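Local structure of lithostathine (Homo sapiens, 1QDD) at residues 30-35 with 71-76; 36-41 with 136-141; 78-83 with 89-94; 115-120 with 126-131. The protein might inhibit spontaneous calcium carbonate precipitation, and may be associated with pancreas and brain regeneration. The protein carries 1 engineered substitution. All coordinates share one frame; numbering follows the deposited sequence.

Interaction 1. Residues 30-35 with 71-76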
loop_
_atom_site.group_PDB
_atom_site.type_symbol
_atom_site.label_atom_id
_atom_site.label_comp_id
_atom_site.label_asym_id
_atom_site.label_seq_id
_atom_site.Cartn_x
_atom_site.Cartn_y
_atom_site.Cartn_z
ATOM N N GLU A 30 -1.085 2.443 12.082
ATOM C CA GLU A 30 -0.770 1.317 12.958
ATOM C C GLU A 30 -1.966 0.561 13.485
ATOM O O GLU A 30 -1.812 -0.436 14.234
ATOM C CB GLU A 30 0.191 1.761 14.081
ATOM C CG GLU A 30 1.140 0.649 14.537
ATOM C CD GLU A 30 2.177 1.144 15.521
ATOM O OE1 GLU A 30 1.780 1.616 16.605
ATOM O OE2 GLU A 30 3.385 1.062 15.221
ATOM N N ASP A 31 -3.178 0.849 13.077
ATOM C CA ASP A 31 -4.379 0.098 13.404
ATOM C C ASP A 31 -4.367 -1.275 12.741
ATOM O O ASP A 31 -4.095 -1.344 11.527
ATOM C CB ASP A 31 -5.567 0.880 12.857
ATOM C CG ASP A 31 -6.918 0.301 13.215
ATOM O OD1 ASP A 31 -7.019 -0.498 14.161
ATOM O OD2 ASP A 31 -7.878 0.691 12.516
ATOM N N ARG A 32 -4.727 -2.318 13.462
ATOM C CA ARG A 32 -4.746 -3.684 12.940
ATOM C C ARG A 32 -6.127 -4.050 12.451
ATOM O O ARG A 32 -7.105 -4.107 13.201
ATOM C CB ARG A 32 -4.249 -4.648 14.026
ATOM C CG ARG A 32 -2.799 -4.413 14.422
ATOM C CD ARG A 32 -2.655 -3.395 15.550
ATOM N NE ARG A 32 -1.353 -3.527 16.191
ATOM C CZ ARG A 32 -0.185 -3.131 15.703
ATOM N NH1 ARG A 32 -0.123 -2.525 14.530
ATOM N NH2 ARG A 32 0.917 -3.352 16.413
ATOM N N GLU A 33 -6.278 -4.177 11.136
ATOM C CA GLU A 33 -7.526 -4.431 10.449
ATOM C C GLU A 33 -7.350 -5.533 9.398
ATOM O O GLU A 33 -6.219 -5.759 8.949
ATOM C CB GLU A 33 -8.033 -3.167 9.749
ATOM C CG GLU A 33 -8.279 -1.948 10.610
ATOM C CD GLU A 33 -9.543 -1.965 11.440
ATOM O OE1 GLU A 33 -10.430 -2.826 11.278
ATOM O OE2 GLU A 33 -9.697 -1.056 12.295
ATOM N N THR A 34 -8.440 -6.181 9.017
ATOM C CA THR A 34 -8.391 -7.118 7.899
ATOM C C THR A 34 -8.046 -6.381 6.602
ATOM O O THR A 34 -8.199 -5.158 6.527
ATOM C CB THR A 34 -9.719 -7.880 7.720
ATOM O OG1 THR A 34 -10.706 -6.912 7.353
ATOM C CG2 THR A 34 -10.143 -8.630 8.969
ATOM N N TRP A 35 -7.642 -7.104 5.557
ATOM C CA TRP A 35 -7.278 -6.453 4.300
ATOM C C TRP A 35 -8.415 -5.615 3.731
ATOM O O TRP A 35 -8.224 -4.453 3.350
ATOM C CB TRP A 35 -6.792 -7.499 3.295
ATOM C CG TRP A 35 -6.277 -6.941 2.001
ATOM C CD1 TRP A 35 -4.980 -6.676 1.668
ATOM C CD2 TRP A 35 -7.035 -6.634 0.826
ATOM N NE1 TRP A 35 -4.878 -6.197 0.381
ATOM C CE2 TRP A 35 -6.144 -6.164 -0.151
ATOM C CE3 TRP A 35 -8.401 -6.710 0.511
ATOM C CZ2 TRP A 35 -6.566 -5.730 -1.408
ATOM C CZ3 TRP A 35 -8.823 -6.288 -0.747
ATOM C CH2 TRP A 35 -7.900 -5.801 -1.677
ATOM N N THR A 71 7.717 1.798 14.064
ATOM C CA THR A 71 6.917 0.624 14.375
ATOM C C THR A 71 7.748 -0.622 14.678
ATOM O O THR A 71 8.793 -0.836 14.072
ATOM C CB THR A 71 5.902 0.333 13.239
ATOM O OG1 THR A 71 4.966 -0.657 13.692
ATOM C CG2 THR A 71 6.515 -0.148 11.937
ATOM N N ASP A 72 7.214 -1.471 15.554
ATOM C CA ASP A 72 7.729 -2.800 15.825
ATOM C C ASP A 72 6.954 -3.889 15.085
ATOM O O ASP A 72 7.212 -5.088 15.268
ATOM C CB ASP A 72 7.716 -3.103 17.335
ATOM C CG ASP A 72 8.699 -2.230 18.107
ATOM O OD1 ASP A 72 8.238 -1.539 19.048
ATOM O OD2 ASP A 72 9.880 -2.199 17.702
ATOM N N ASP A 73 6.038 -3.520 14.188
ATOM C CA ASP A 73 5.245 -4.489 13.439
ATOM C C ASP A 73 6.052 -5.368 12.490
ATOM O O ASP A 73 7.057 -4.936 11.944
ATOM C CB ASP A 73 4.142 -3.757 12.657
ATOM C CG ASP A 73 3.007 -3.255 13.512
ATOM O OD1 ASP A 73 2.034 -2.699 12.936
ATOM O OD2 ASP A 73 3.019 -3.385 14.753
ATOM N N PHE A 74 5.591 -6.601 12.298
ATOM C CA PHE A 74 6.246 -7.552 11.409
ATOM C C PHE A 74 5.658 -7.561 10.000
ATOM O O PHE A 74 6.384 -7.943 9.080
ATOM C CB PHE A 74 6.151 -8.972 12.008
ATOM C CG PHE A 74 6.842 -9.107 13.342
ATOM C CD1 PHE A 74 6.115 -9.201 14.509
ATOM C CD2 PHE A 74 8.221 -9.183 13.390
ATOM C CE1 PHE A 74 6.760 -9.333 15.734
ATOM C CE2 PHE A 74 8.875 -9.299 14.612
ATOM C CZ PHE A 74 8.131 -9.368 15.766
ATOM N N ASN A 75 4.376 -7.289 9.857
ATOM C CA ASN A 75 3.658 -7.370 8.585
ATOM C C ASN A 75 2.802 -6.135 8.360
ATOM O O ASN A 75 2.145 -5.662 9.285
ATOM C CB ASN A 75 2.703 -8.569 8.536
ATOM C CG ASN A 75 3.424 -9.890 8.405
ATOM O OD1 ASN A 75 3.879 -10.263 7.334
ATOM N ND2 ASN A 75 3.601 -10.546 9.548
ATOM N N VAL A 76 2.854 -5.558 7.160
ATOM C CA VAL A 76 2.102 -4.355 6.807
ATOM C C VAL A 76 1.345 -4.590 5.498
ATOM O O VAL A 76 1.979 -4.967 4.498
ATOM C CB VAL A 76 3.012 -3.117 6.677
ATOM C CG1 VAL A 76 2.225 -1.869 6.298
ATOM C CG2 VAL A 76 3.784 -2.863 7.974
HETATM O O HOH W 1 4.660 -1.264 16.963
#
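Arg32 and Asp73 form the ionic part of this surface contact. Their side chains come from opposite directions, and the guanidinium meets the carboxylate end-on: NH1 of Arg32 donates to OD1 of Asp73 at 2.7 Å, while NH2 of Arg32 donates to OD2 of Asp73, also at 2.7 Å. Each carboxylate oxygen is met on its syn side. The two flat groups are not coplanar, their planes standing 39° apart; both acceptors lie tilted out of the guanidinium plane, and both bonds are bent. The arginine chain bends at chi2 (89°), bringing NH1 within reach of the carbonyl O of Glu30, to which it makes a weak bond.

In the C-type lectin domain this bridge ties strand 24-33 to the loop that follows helix 56-68 and leads into strand 75-78. OD1 of Asp73 has a second partner in the hydroxyl of Ser137, on the strand 136-143 that lies between the two.

The remaining direct bond is neutral to charged. Thr71 OG1 donates to Glu30 OE2 over 2.8 Å, reaching that oxygen on its anti side and 21° out of the carboxylate plane. The same hydroxyl accepts from the backbone N of Asp73 at 3.1 Å, an ST turn that holds the loop in shape.

Water mediates the rest. One molecule accepts from the backbone N of Asp72 and donates to Glu30 OE2, with a weak bond to Asp73 OD2. Glu30 OE2 and Asp73 OD2 are 4.5 Å apart, a like-charge approach that the Arg32 guanidinium probably offsets.

Interaction 2. Residues 36-41 with 136-141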
loop_
_atom_site.group_PDB
_atom_site.type_symbol
_atom_site.label_atom_id
_atom_site.label_comp_id
_atom_site.label_asym_id
_atom_site.label_seq_id
_atom_site.Cartn_x
_atom_site.Cartn_y
_atom_site.Cartn_z
ATOM N N VAL A 36 -9.637 -6.172 3.705
ATOM C CA VAL A 36 -10.794 -5.436 3.184
ATOM C C VAL A 36 -11.104 -4.186 3.993
ATOM O O VAL A 36 -11.398 -3.119 3.453
ATOM C CB VAL A 36 -12.039 -6.344 3.114
ATOM C CG1 VAL A 36 -13.321 -5.568 2.830
ATOM C CG2 VAL A 36 -11.854 -7.419 2.048
ATOM N N ASP A 37 -11.073 -4.290 5.318
ATOM C CA ASP A 37 -11.363 -3.170 6.205
ATOM C C ASP A 37 -10.292 -2.085 6.118
ATOM O O ASP A 37 -10.618 -0.893 6.192
ATOM C CB ASP A 37 -11.587 -3.638 7.643
ATOM C CG ASP A 37 -12.893 -4.398 7.826
ATOM O OD1 ASP A 37 -13.751 -4.365 6.926
ATOM O OD2 ASP A 37 -13.060 -5.036 8.891
ATOM N N ALA A 38 -9.034 -2.453 5.891
ATOM C CA ALA A 38 -7.947 -1.499 5.681
ATOM C C ALA A 38 -8.170 -0.745 4.371
ATOM O O ALA A 38 -8.059 0.489 4.352
ATOM C CB ALA A 38 -6.609 -2.212 5.691
ATOM N N ASP A 39 -8.507 -1.446 3.289
ATOM C CA ASP A 39 -8.763 -0.755 2.024
ATOM C C ASP A 39 -9.957 0.192 2.134
ATOM O O ASP A 39 -9.900 1.299 1.584
ATOM C CB ASP A 39 -8.945 -1.759 0.890
ATOM C CG ASP A 39 -8.870 -1.118 -0.477
ATOM O OD1 ASP A 39 -7.810 -0.597 -0.876
ATOM O OD2 ASP A 39 -9.897 -1.118 -1.199
ATOM N N LEU A 40 -10.994 -0.183 2.865
ATOM C CA LEU A 40 -12.138 0.710 3.088
ATOM C C LEU A 40 -11.742 1.948 3.861
ATOM O O LEU A 40 -12.193 3.058 3.534
ATOM C CB LEU A 40 -13.272 -0.053 3.785
ATOM C CG LEU A 40 -14.030 -1.065 2.925
ATOM C CD1 LEU A 40 -14.985 -1.894 3.776
ATOM C CD2 LEU A 40 -14.788 -0.395 1.788
ATOM N N TYR A 41 -10.861 1.857 4.864
ATOM C CA TYR A 41 -10.381 3.025 5.585
ATOM C C TYR A 41 -9.703 3.970 4.602
ATOM O O TYR A 41 -9.933 5.191 4.571
ATOM C CB TYR A 41 -9.424 2.643 6.734
ATOM C CG TYR A 41 -8.897 3.840 7.495
ATOM C CD1 TYR A 41 -9.467 4.231 8.709
ATOM C CD2 TYR A 41 -7.843 4.612 7.033
ATOM C CE1 TYR A 41 -9.001 5.339 9.403
ATOM C CE2 TYR A 41 -7.387 5.721 7.703
ATOM C CZ TYR A 41 -7.962 6.080 8.898
ATOM O OH TYR A 41 -7.491 7.196 9.571
ATOM N N PHE A 136 -3.566 -6.657 10.362
ATOM C CA PHE A 136 -2.297 -5.963 10.271
ATOM C C PHE A 136 -2.469 -4.455 10.082
ATOM O O PHE A 136 -3.525 -3.947 9.693
ATOM C CB PHE A 136 -1.506 -6.486 9.045
ATOM C CG PHE A 136 -1.084 -7.923 9.043
ATOM C CD1 PHE A 136 -0.727 -8.603 10.198
ATOM C CD2 PHE A 136 -0.993 -8.617 7.841
ATOM C CE1 PHE A 136 -0.336 -9.926 10.170
ATOM C CE2 PHE A 136 -0.580 -9.939 7.813
ATOM C CZ PHE A 136 -0.248 -10.599 8.976
ATOM N N SER A 137 -1.378 -3.718 10.349
ATOM C CA SER A 137 -1.278 -2.295 10.032
ATOM C C SER A 137 -1.176 -2.144 8.507
ATOM O O SER A 137 -1.089 -3.150 7.774
ATOM C CB SER A 137 -0.060 -1.707 10.720
ATOM O OG SER A 137 1.093 -2.457 10.363
ATOM N N PHE A 138 -1.211 -0.927 7.983
ATOM C CA PHE A 138 -1.345 -0.721 6.533
ATOM C C PHE A 138 -0.883 0.637 6.067
ATOM O O PHE A 138 -0.748 1.590 6.855
ATOM C CB PHE A 138 -2.826 -0.937 6.131
ATOM C CG PHE A 138 -3.862 -0.129 6.852
ATOM C CD1 PHE A 138 -4.372 1.040 6.312
ATOM C CD2 PHE A 138 -4.392 -0.573 8.062
ATOM C CE1 PHE A 138 -5.378 1.740 6.945
ATOM C CE2 PHE A 138 -5.395 0.132 8.685
ATOM C CZ PHE A 138 -5.896 1.288 8.141
ATOM N N VAL A 139 -0.615 0.769 4.772
ATOM C CA VAL A 139 -0.231 2.027 4.144
ATOM C C VAL A 139 -1.299 2.411 3.107
ATOM O O VAL A 139 -1.674 1.583 2.274
ATOM C CB VAL A 139 1.138 1.969 3.444
ATOM C CG1 VAL A 139 1.486 3.258 2.701
ATOM C CG2 VAL A 139 2.262 1.649 4.427
ATOM N N CYS A 140 -1.756 3.658 3.131
ATOM C CA CYS A 140 -2.682 4.222 2.156
ATOM C C CYS A 140 -1.981 5.194 1.197
ATOM O O CYS A 140 -0.982 5.811 1.534
ATOM C CB CYS A 140 -3.845 4.975 2.819
ATOM S SG CYS A 140 -4.882 4.090 3.998
ATOM N N LYS A 141 -2.537 5.320 -0.004
ATOM C CA LYS A 141 -2.066 6.207 -1.067
ATOM C C LYS A 141 -3.259 6.958 -1.662
ATOM O O LYS A 141 -4.268 6.322 -1.976
ATOM C CB LYS A 141 -1.349 5.380 -2.149
ATOM C CG LYS A 141 -0.901 6.091 -3.422
ATOM C CD LYS A 141 -0.250 5.119 -4.395
ATOM C CE LYS A 141 0.136 5.727 -5.729
ATOM N NZ LYS A 141 0.787 4.685 -6.596
#
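Phe138 presents two different surfaces to the helix: a face to Ala38 and an edge to Tyr41. The methyl group of Ala38 sits over the ring as a CH-pi contact, with CB 3.8 Å from the centroid and 18° off the ring normal. It is displaced toward the rim, and its closest ring atoms are CG and CD2 of Phe138, both at 3.6 Å from Ala38 CB. Phe138 has its CG between the backbone N and the carbonyl carbon (chi1 55°), which extends the ring from the strand toward the helix.

The far end of that ring, CE1 and CZ, is directed at the face of Tyr41 in an offset edge-to-face pair. The centroids are 5.7 Å apart and the planes meet at 67°; CE1 of Phe138 comes to 3.8 Å from CD2 of Tyr41. In the C-type lectin fold this is where helix 35-44 packs on the central strand 136-143; the axes of segments 36-41 and 136-141 approach to 8.9 Å.

Cys140, two residues along the strand from Phe138, puts its SG near the plane of the Tyr41 ring, 4.3 Å from Tyr41 CD2. That sulfur is in a disulfide with Cys42, the residue next after Tyr41, which adds a covalent link between helix and strand to the apolar packing. Leu50 of strand 49-50 touches both Ala38 and Phe138, while Tyr27 and Asn29 of strand 24-33 lie against Tyr41.

Interaction 3. Residues 78-83 with 89-94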
loop_
_atom_site.group_PDB
_atom_site.type_symbol
_atom_site.label_atom_id
_atom_site.label_comp_id
_atom_site.label_asym_id
_atom_site.label_seq_id
_atom_site.Cartn_x
_atom_site.Cartn_y
_atom_site.Cartn_z
ATOM N N ILE A 78 -0.383 -4.140 1.854
ATOM C CA ILE A 78 -0.354 -3.390 0.598
ATOM C C ILE A 78 -1.587 -3.840 -0.202
ATOM O O ILE A 78 -2.259 -4.803 0.156
ATOM C CB ILE A 78 0.944 -3.459 -0.187
ATOM C CG1 ILE A 78 1.260 -4.883 -0.658
ATOM C CG2 ILE A 78 2.098 -2.899 0.645
ATOM C CD1 ILE A 78 2.461 -4.980 -1.586
ATOM N N GLY A 79 -1.898 -3.139 -1.299
ATOM C CA GLY A 79 -3.114 -3.388 -2.052
ATOM C C GLY A 79 -3.224 -4.549 -3.008
ATOM O O GLY A 79 -4.164 -4.531 -3.834
ATOM N N LEU A 80 -2.331 -5.511 -2.992
ATOM C CA LEU A 80 -2.326 -6.617 -3.946
ATOM C C LEU A 80 -3.098 -7.805 -3.409
ATOM O O LEU A 80 -2.944 -8.170 -2.229
ATOM C CB LEU A 80 -0.894 -7.000 -4.321
ATOM C CG LEU A 80 -0.702 -7.777 -5.632
ATOM C CD1 LEU A 80 -0.886 -6.895 -6.854
ATOM C CD2 LEU A 80 0.687 -8.410 -5.697
ATOM N N HIS A 81 -3.952 -8.414 -4.230
ATOM C CA HIS A 81 -4.746 -9.570 -3.810
ATOM C C HIS A 81 -5.077 -10.445 -5.009
ATOM O O HIS A 81 -4.903 -10.031 -6.165
ATOM C CB HIS A 81 -5.989 -9.153 -3.030
ATOM C CG HIS A 81 -7.059 -8.470 -3.819
ATOM N ND1 HIS A 81 -8.393 -8.816 -3.687
ATOM C CD2 HIS A 81 -7.026 -7.453 -4.707
ATOM C CE1 HIS A 81 -9.115 -8.049 -4.481
ATOM N NE2 HIS A 81 -8.327 -7.221 -5.130
ATOM N N ASP A 82 -5.529 -11.657 -4.756
ATOM C CA ASP A 82 -5.882 -12.682 -5.755
ATOM C C ASP A 82 -7.373 -12.944 -5.601
ATOM O O ASP A 82 -7.771 -13.869 -4.878
ATOM C CB ASP A 82 -5.037 -13.927 -5.475
ATOM C CG ASP A 82 -5.291 -15.132 -6.360
ATOM O OD1 ASP A 82 -6.040 -14.964 -7.353
ATOM O OD2 ASP A 82 -4.765 -16.230 -6.050
ATOM N N PRO A 83 -8.224 -12.128 -6.220
ATOM C CA PRO A 83 -9.652 -12.200 -5.998
ATOM C C PRO A 83 -10.370 -13.456 -6.444
ATOM O O PRO A 83 -11.369 -13.792 -5.779
ATOM C CB PRO A 83 -10.209 -10.963 -6.695
ATOM C CG PRO A 83 -9.189 -10.590 -7.710
ATOM C CD PRO A 83 -7.858 -11.007 -7.130
ATOM N N TRP A 89 -3.007 -11.803 -9.877
ATOM C CA TRP A 89 -2.920 -10.717 -8.911
ATOM C C TRP A 89 -3.385 -9.385 -9.439
ATOM O O TRP A 89 -3.152 -9.016 -10.600
ATOM C CB TRP A 89 -1.470 -10.597 -8.389
ATOM C CG TRP A 89 -0.971 -11.869 -7.777
ATOM C CD1 TRP A 89 -0.290 -12.869 -8.406
ATOM C CD2 TRP A 89 -1.181 -12.314 -6.433
ATOM N NE1 TRP A 89 -0.063 -13.906 -7.538
ATOM C CE2 TRP A 89 -0.611 -13.603 -6.319
ATOM C CE3 TRP A 89 -1.814 -11.777 -5.320
ATOM C CZ2 TRP A 89 -0.635 -14.325 -5.130
ATOM C CZ3 TRP A 89 -1.840 -12.491 -4.131
ATOM C CH2 TRP A 89 -1.256 -13.759 -4.054
ATOM N N HIS A 90 -4.100 -8.610 -8.628
ATOM C CA HIS A 90 -4.584 -7.297 -8.985
ATOM C C HIS A 90 -4.394 -6.290 -7.851
ATOM O O HIS A 90 -4.469 -6.644 -6.666
ATOM C CB HIS A 90 -6.105 -7.294 -9.254
ATOM C CG HIS A 90 -6.509 -8.086 -10.463
ATOM N ND1 HIS A 90 -6.654 -7.530 -11.711
ATOM C CD2 HIS A 90 -6.780 -9.408 -10.586
ATOM C CE1 HIS A 90 -7.002 -8.492 -12.569
ATOM N NE2 HIS A 90 -7.082 -9.627 -11.912
ATOM N N TRP A 91 -4.185 -5.030 -8.181
ATOM C CA TRP A 91 -4.119 -3.934 -7.219
ATOM C C TRP A 91 -5.544 -3.459 -6.964
ATOM O O TRP A 91 -6.342 -3.299 -7.911
ATOM C CB TRP A 91 -3.297 -2.738 -7.725
ATOM C CG TRP A 91 -1.827 -2.990 -7.793
ATOM C CD1 TRP A 91 -1.078 -3.129 -8.934
ATOM C CD2 TRP A 91 -0.910 -3.194 -6.713
ATOM N NE1 TRP A 91 0.237 -3.394 -8.625
ATOM C CE2 TRP A 91 0.366 -3.430 -7.250
ATOM C CE3 TRP A 91 -1.043 -3.162 -5.319
ATOM C CZ2 TRP A 91 1.476 -3.707 -6.466
ATOM C CZ3 TRP A 91 0.061 -3.434 -4.529
ATOM C CH2 TRP A 91 1.305 -3.694 -5.107
ATOM N N SER A 92 -5.922 -3.158 -5.727
ATOM C CA SER A 92 -7.260 -2.669 -5.396
ATOM C C SER A 92 -7.555 -1.359 -6.103
ATOM O O SER A 92 -8.745 -1.081 -6.382
ATOM C CB SER A 92 -7.447 -2.552 -3.886
ATOM O OG SER A 92 -6.617 -1.574 -3.313
ATOM N N SER A 93 -6.584 -0.524 -6.417
ATOM C CA SER A 93 -6.803 0.720 -7.136
ATOM C C SER A 93 -7.091 0.523 -8.619
ATOM O O SER A 93 -7.477 1.505 -9.282
ATOM C CB SER A 93 -5.573 1.625 -7.041
ATOM O OG SER A 93 -4.487 1.051 -7.739
ATOM N N GLY A 94 -6.835 -0.646 -9.187
ATOM C CA GLY A 94 -7.057 -0.872 -10.611
ATOM C C GLY A 94 -5.817 -0.685 -11.459
ATOM O O GLY A 94 -5.862 -0.910 -12.681
#
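His81 and His90 pair through their backbones in the antiparallel, hydrogen-bonded manner: His90 N donates to His81 O at 3.0 Å, and His81 N donates to His90 O at 3.1 Å. A third bond, from Ser92 N to Gly79 O at 2.9 Å, continues the pairing at the corner where the chain turns at Gly79. The carbonyls of Gly79, His81 and His90 also receive CA-H...O contacts from Trp91, Trp89 and Leu80.

Asp82 and Ser92 find their side-chain partners outside the two segments. The carboxylate of Asp82 forms a salt bridge to Arg87 and accepts from the backbone N of Asn86, both in the connecting loop, while Ser92 OG is bonded to Asp39 of helix 35-44.

Apolar contacts accompany these bonds. Leu80 and Trp91 share one face, where CD1 of Leu80 stands over the six-membered ring of Trp91, 3.8 Å from its centroid. With CG anti to the backbone N (chi1 -159°), Leu80 can bring this branch above the indole. Ile78 CD1 meets the same ring at its edge, 3.9 Å from CH2 of Trp91. Asp82 makes a second CH-pi contact, its CB lying over the six-membered ring of Trp89, whereas Pro83 CG touches His90 CD2. On past the pairing, Gly94 N bonds to Trp91 O in a type I turn. The whole is a short two-stranded beta hairpin, set beside the larger mixed sheet of the C-type lectin domain.

Interaction 4. Residues 115-120 with 126-131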
loop_
_atom_site.group_PDB
_atom_site.type_symbol
_atom_site.label_atom_id
_atom_site.label_comp_id
_atom_site.label_asym_id
_atom_site.label_seq_id
_atom_site.Cartn_x
_atom_site.Cartn_y
_atom_site.Cartn_z
ATOM N N CYS A 115 -3.946 -12.395 -0.036
ATOM C CA CYS A 115 -3.690 -10.976 0.187
ATOM C C CYS A 115 -2.202 -10.830 0.463
ATOM O O CYS A 115 -1.539 -11.824 0.819
ATOM C CB CYS A 115 -4.525 -10.404 1.325
ATOM S SG CYS A 115 -6.279 -10.185 0.897
ATOM N N VAL A 116 -1.600 -9.666 0.247
ATOM C CA VAL A 116 -0.163 -9.472 0.338
ATOM C C VAL A 116 0.292 -8.447 1.370
ATOM O O VAL A 116 -0.271 -7.349 1.489
ATOM C CB VAL A 116 0.375 -9.070 -1.059
ATOM C CG1 VAL A 116 1.892 -8.890 -1.051
ATOM C CG2 VAL A 116 -0.009 -10.118 -2.096
ATOM N N SER A 117 1.333 -8.835 2.125
ATOM C CA SER A 117 1.954 -7.935 3.095
ATOM C C SER A 117 3.437 -7.735 2.815
ATOM O O SER A 117 4.121 -8.598 2.238
ATOM C CB SER A 117 1.781 -8.496 4.506
ATOM O OG SER A 117 2.454 -9.724 4.676
ATOM N N LEU A 118 3.983 -6.625 3.305
ATOM C CA LEU A 118 5.411 -6.345 3.377
ATOM C C LEU A 118 5.990 -6.912 4.686
ATOM O O LEU A 118 5.329 -6.810 5.728
ATOM C CB LEU A 118 5.676 -4.846 3.376
ATOM C CG LEU A 118 5.168 -4.050 2.172
ATOM C CD1 LEU A 118 5.257 -2.549 2.435
ATOM C CD2 LEU A 118 5.917 -4.418 0.906
ATOM N N THR A 119 7.189 -7.455 4.648
ATOM C CA THR A 119 7.758 -8.115 5.825
ATOM C C THR A 119 8.904 -7.313 6.436
ATOM O O THR A 119 9.809 -6.818 5.761
ATOM C CB THR A 119 8.215 -9.549 5.475
ATOM O OG1 THR A 119 9.217 -9.490 4.462
ATOM C CG2 THR A 119 7.063 -10.414 4.984
ATOM N N SER A 120 8.893 -7.226 7.775
ATOM C CA SER A 120 9.974 -6.550 8.491
ATOM C C SER A 120 11.338 -7.218 8.368
ATOM O O SER A 120 12.351 -6.513 8.346
ATOM C CB SER A 120 9.640 -6.386 9.974
ATOM O OG SER A 120 9.608 -7.609 10.670
ATOM N N LYS A 126 10.231 -6.712 0.556
ATOM C CA LYS A 126 9.737 -7.913 -0.109
ATOM C C LYS A 126 8.353 -8.307 0.395
ATOM O O LYS A 126 7.916 -7.895 1.466
ATOM C CB LYS A 126 10.696 -9.088 0.029
ATOM C CG LYS A 126 12.124 -8.881 -0.439
ATOM C CD LYS A 126 12.270 -9.029 -1.935
ATOM C CE LYS A 126 13.719 -8.939 -2.396
ATOM N NZ LYS A 126 13.780 -8.725 -3.870
ATOM N N TRP A 127 7.634 -9.067 -0.411
ATOM C CA TRP A 127 6.242 -9.405 -0.264
ATOM C C TRP A 127 5.988 -10.858 0.125
ATOM O O TRP A 127 6.694 -11.760 -0.331
ATOM C CB TRP A 127 5.542 -9.176 -1.609
ATOM C CG TRP A 127 5.643 -7.817 -2.229
ATOM C CD1 TRP A 127 6.150 -6.677 -1.700
ATOM C CD2 TRP A 127 5.197 -7.455 -3.554
ATOM N NE1 TRP A 127 6.063 -5.617 -2.584
ATOM C CE2 TRP A 127 5.479 -6.087 -3.727
ATOM C CE3 TRP A 127 4.594 -8.175 -4.583
ATOM C CZ2 TRP A 127 5.157 -5.424 -4.920
ATOM C CZ3 TRP A 127 4.285 -7.510 -5.763
ATOM C CH2 TRP A 127 4.572 -6.153 -5.906
ATOM N N LYS A 128 4.940 -11.088 0.903
ATOM C CA LYS A 128 4.497 -12.433 1.268
ATOM C C LYS A 128 2.986 -12.524 1.122
ATOM O O LYS A 128 2.268 -11.607 1.494
ATOM C CB LYS A 128 4.898 -12.700 2.717
ATOM C CG LYS A 128 4.483 -13.986 3.389
ATOM C CD LYS A 128 5.239 -14.090 4.702
ATOM C CE LYS A 128 4.542 -13.447 5.883
ATOM N NZ LYS A 128 5.165 -13.988 7.138
ATOM N N ASP A 129 2.493 -13.649 0.603
ATOM C CA ASP A 129 1.072 -13.957 0.538
ATOM C C ASP A 129 0.577 -14.529 1.862
ATOM O O ASP A 129 1.219 -15.454 2.380
ATOM C CB ASP A 129 0.747 -14.937 -0.597
ATOM C CG ASP A 129 1.494 -16.252 -0.578
ATOM O OD1 ASP A 129 2.729 -16.218 -0.469
ATOM O OD2 ASP A 129 0.854 -17.329 -0.681
ATOM N N VAL A 130 -0.496 -14.028 2.412
ATOM C CA VAL A 130 -1.046 -14.418 3.711
ATOM C C VAL A 130 -2.566 -14.427 3.661
ATOM O O VAL A 130 -3.162 -13.870 2.729
ATOM C CB VAL A 130 -0.604 -13.418 4.807
ATOM C CG1 VAL A 130 0.866 -13.508 5.175
ATOM C CG2 VAL A 130 -0.927 -11.988 4.382
ATOM N N PRO A 131 -3.248 -15.006 4.644
ATOM C CA PRO A 131 -4.699 -15.004 4.683
ATOM C C PRO A 131 -5.233 -13.585 4.788
ATOM O O PRO A 131 -4.782 -12.763 5.606
ATOM C CB PRO A 131 -5.028 -15.806 5.944
ATOM C CG PRO A 131 -3.834 -16.668 6.168
ATOM C CD PRO A 131 -2.652 -15.821 5.740
#
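Cys115 opens the pairing with two backbone bonds to Val130, its N donating to Val130 O at 3.2 Å and its O accepting from Val130 N at 2.9 Å. Its sulfur forms a disulfide with Cys132, just beyond the partner strand. Val116, in a non-hydrogen-bonded pair with Asp129, crosses Trp127 obliquely, with CG1 of Val116 3.7 Å from Trp127 CB. At Ser117 the backbone again bonds both ways, to Lys128, while the hydroxyl is bonded to Asn75 and brushes the methyls of Val130. Leu118 runs alongside Trp127, both side chains pointing the same way, and its CD2 comes to 3.5 Å from Trp127 CD1. The longer bond from Thr119 N to Lys126 O, 3.3 Å, ends the pairing. Here CG2 of Thr119, anti to the carbonyl carbon, lies across the Lys128 chain, 3.9 Å from Lys128 CB.

In this antiparallel hairpin strand 127-130 pairs with strand 115-119, which is paired on its other side with strand 75-78. Leu118 packs against Val62 and Ile66 of helix 56-68, Val116 and Trp127 touch Leu80 of strand 80-81, and Cys115 and Val130 lie against Trp77.

In the fold
All four contacts belong to one C-type lectin domain. Interactions 1 and 2, with centres about 9 Å apart, join through the sheet, where Glu33 N is 3.1 Å from Phe136 O, and through the Asp73-Ser137 side-chain link. Interaction 4 continues that sheet from interaction 1, Leu118 N lying 2.9 Å from Val76 O, and touches interaction 2 where Phe136 CE2 packs 4.0 Å from Val130 CG2. The hairpin of interaction 3 links to interactions 2 and 4, by Ser92 to Asp39 and by Ile78 N, 3.2 Å from Val116 O. Trp35 bridges interactions 1 and 3, its ring stacked on His81. The O-linked glycan on Thr5 is carried by the N-terminal peptide, outside all eight segments.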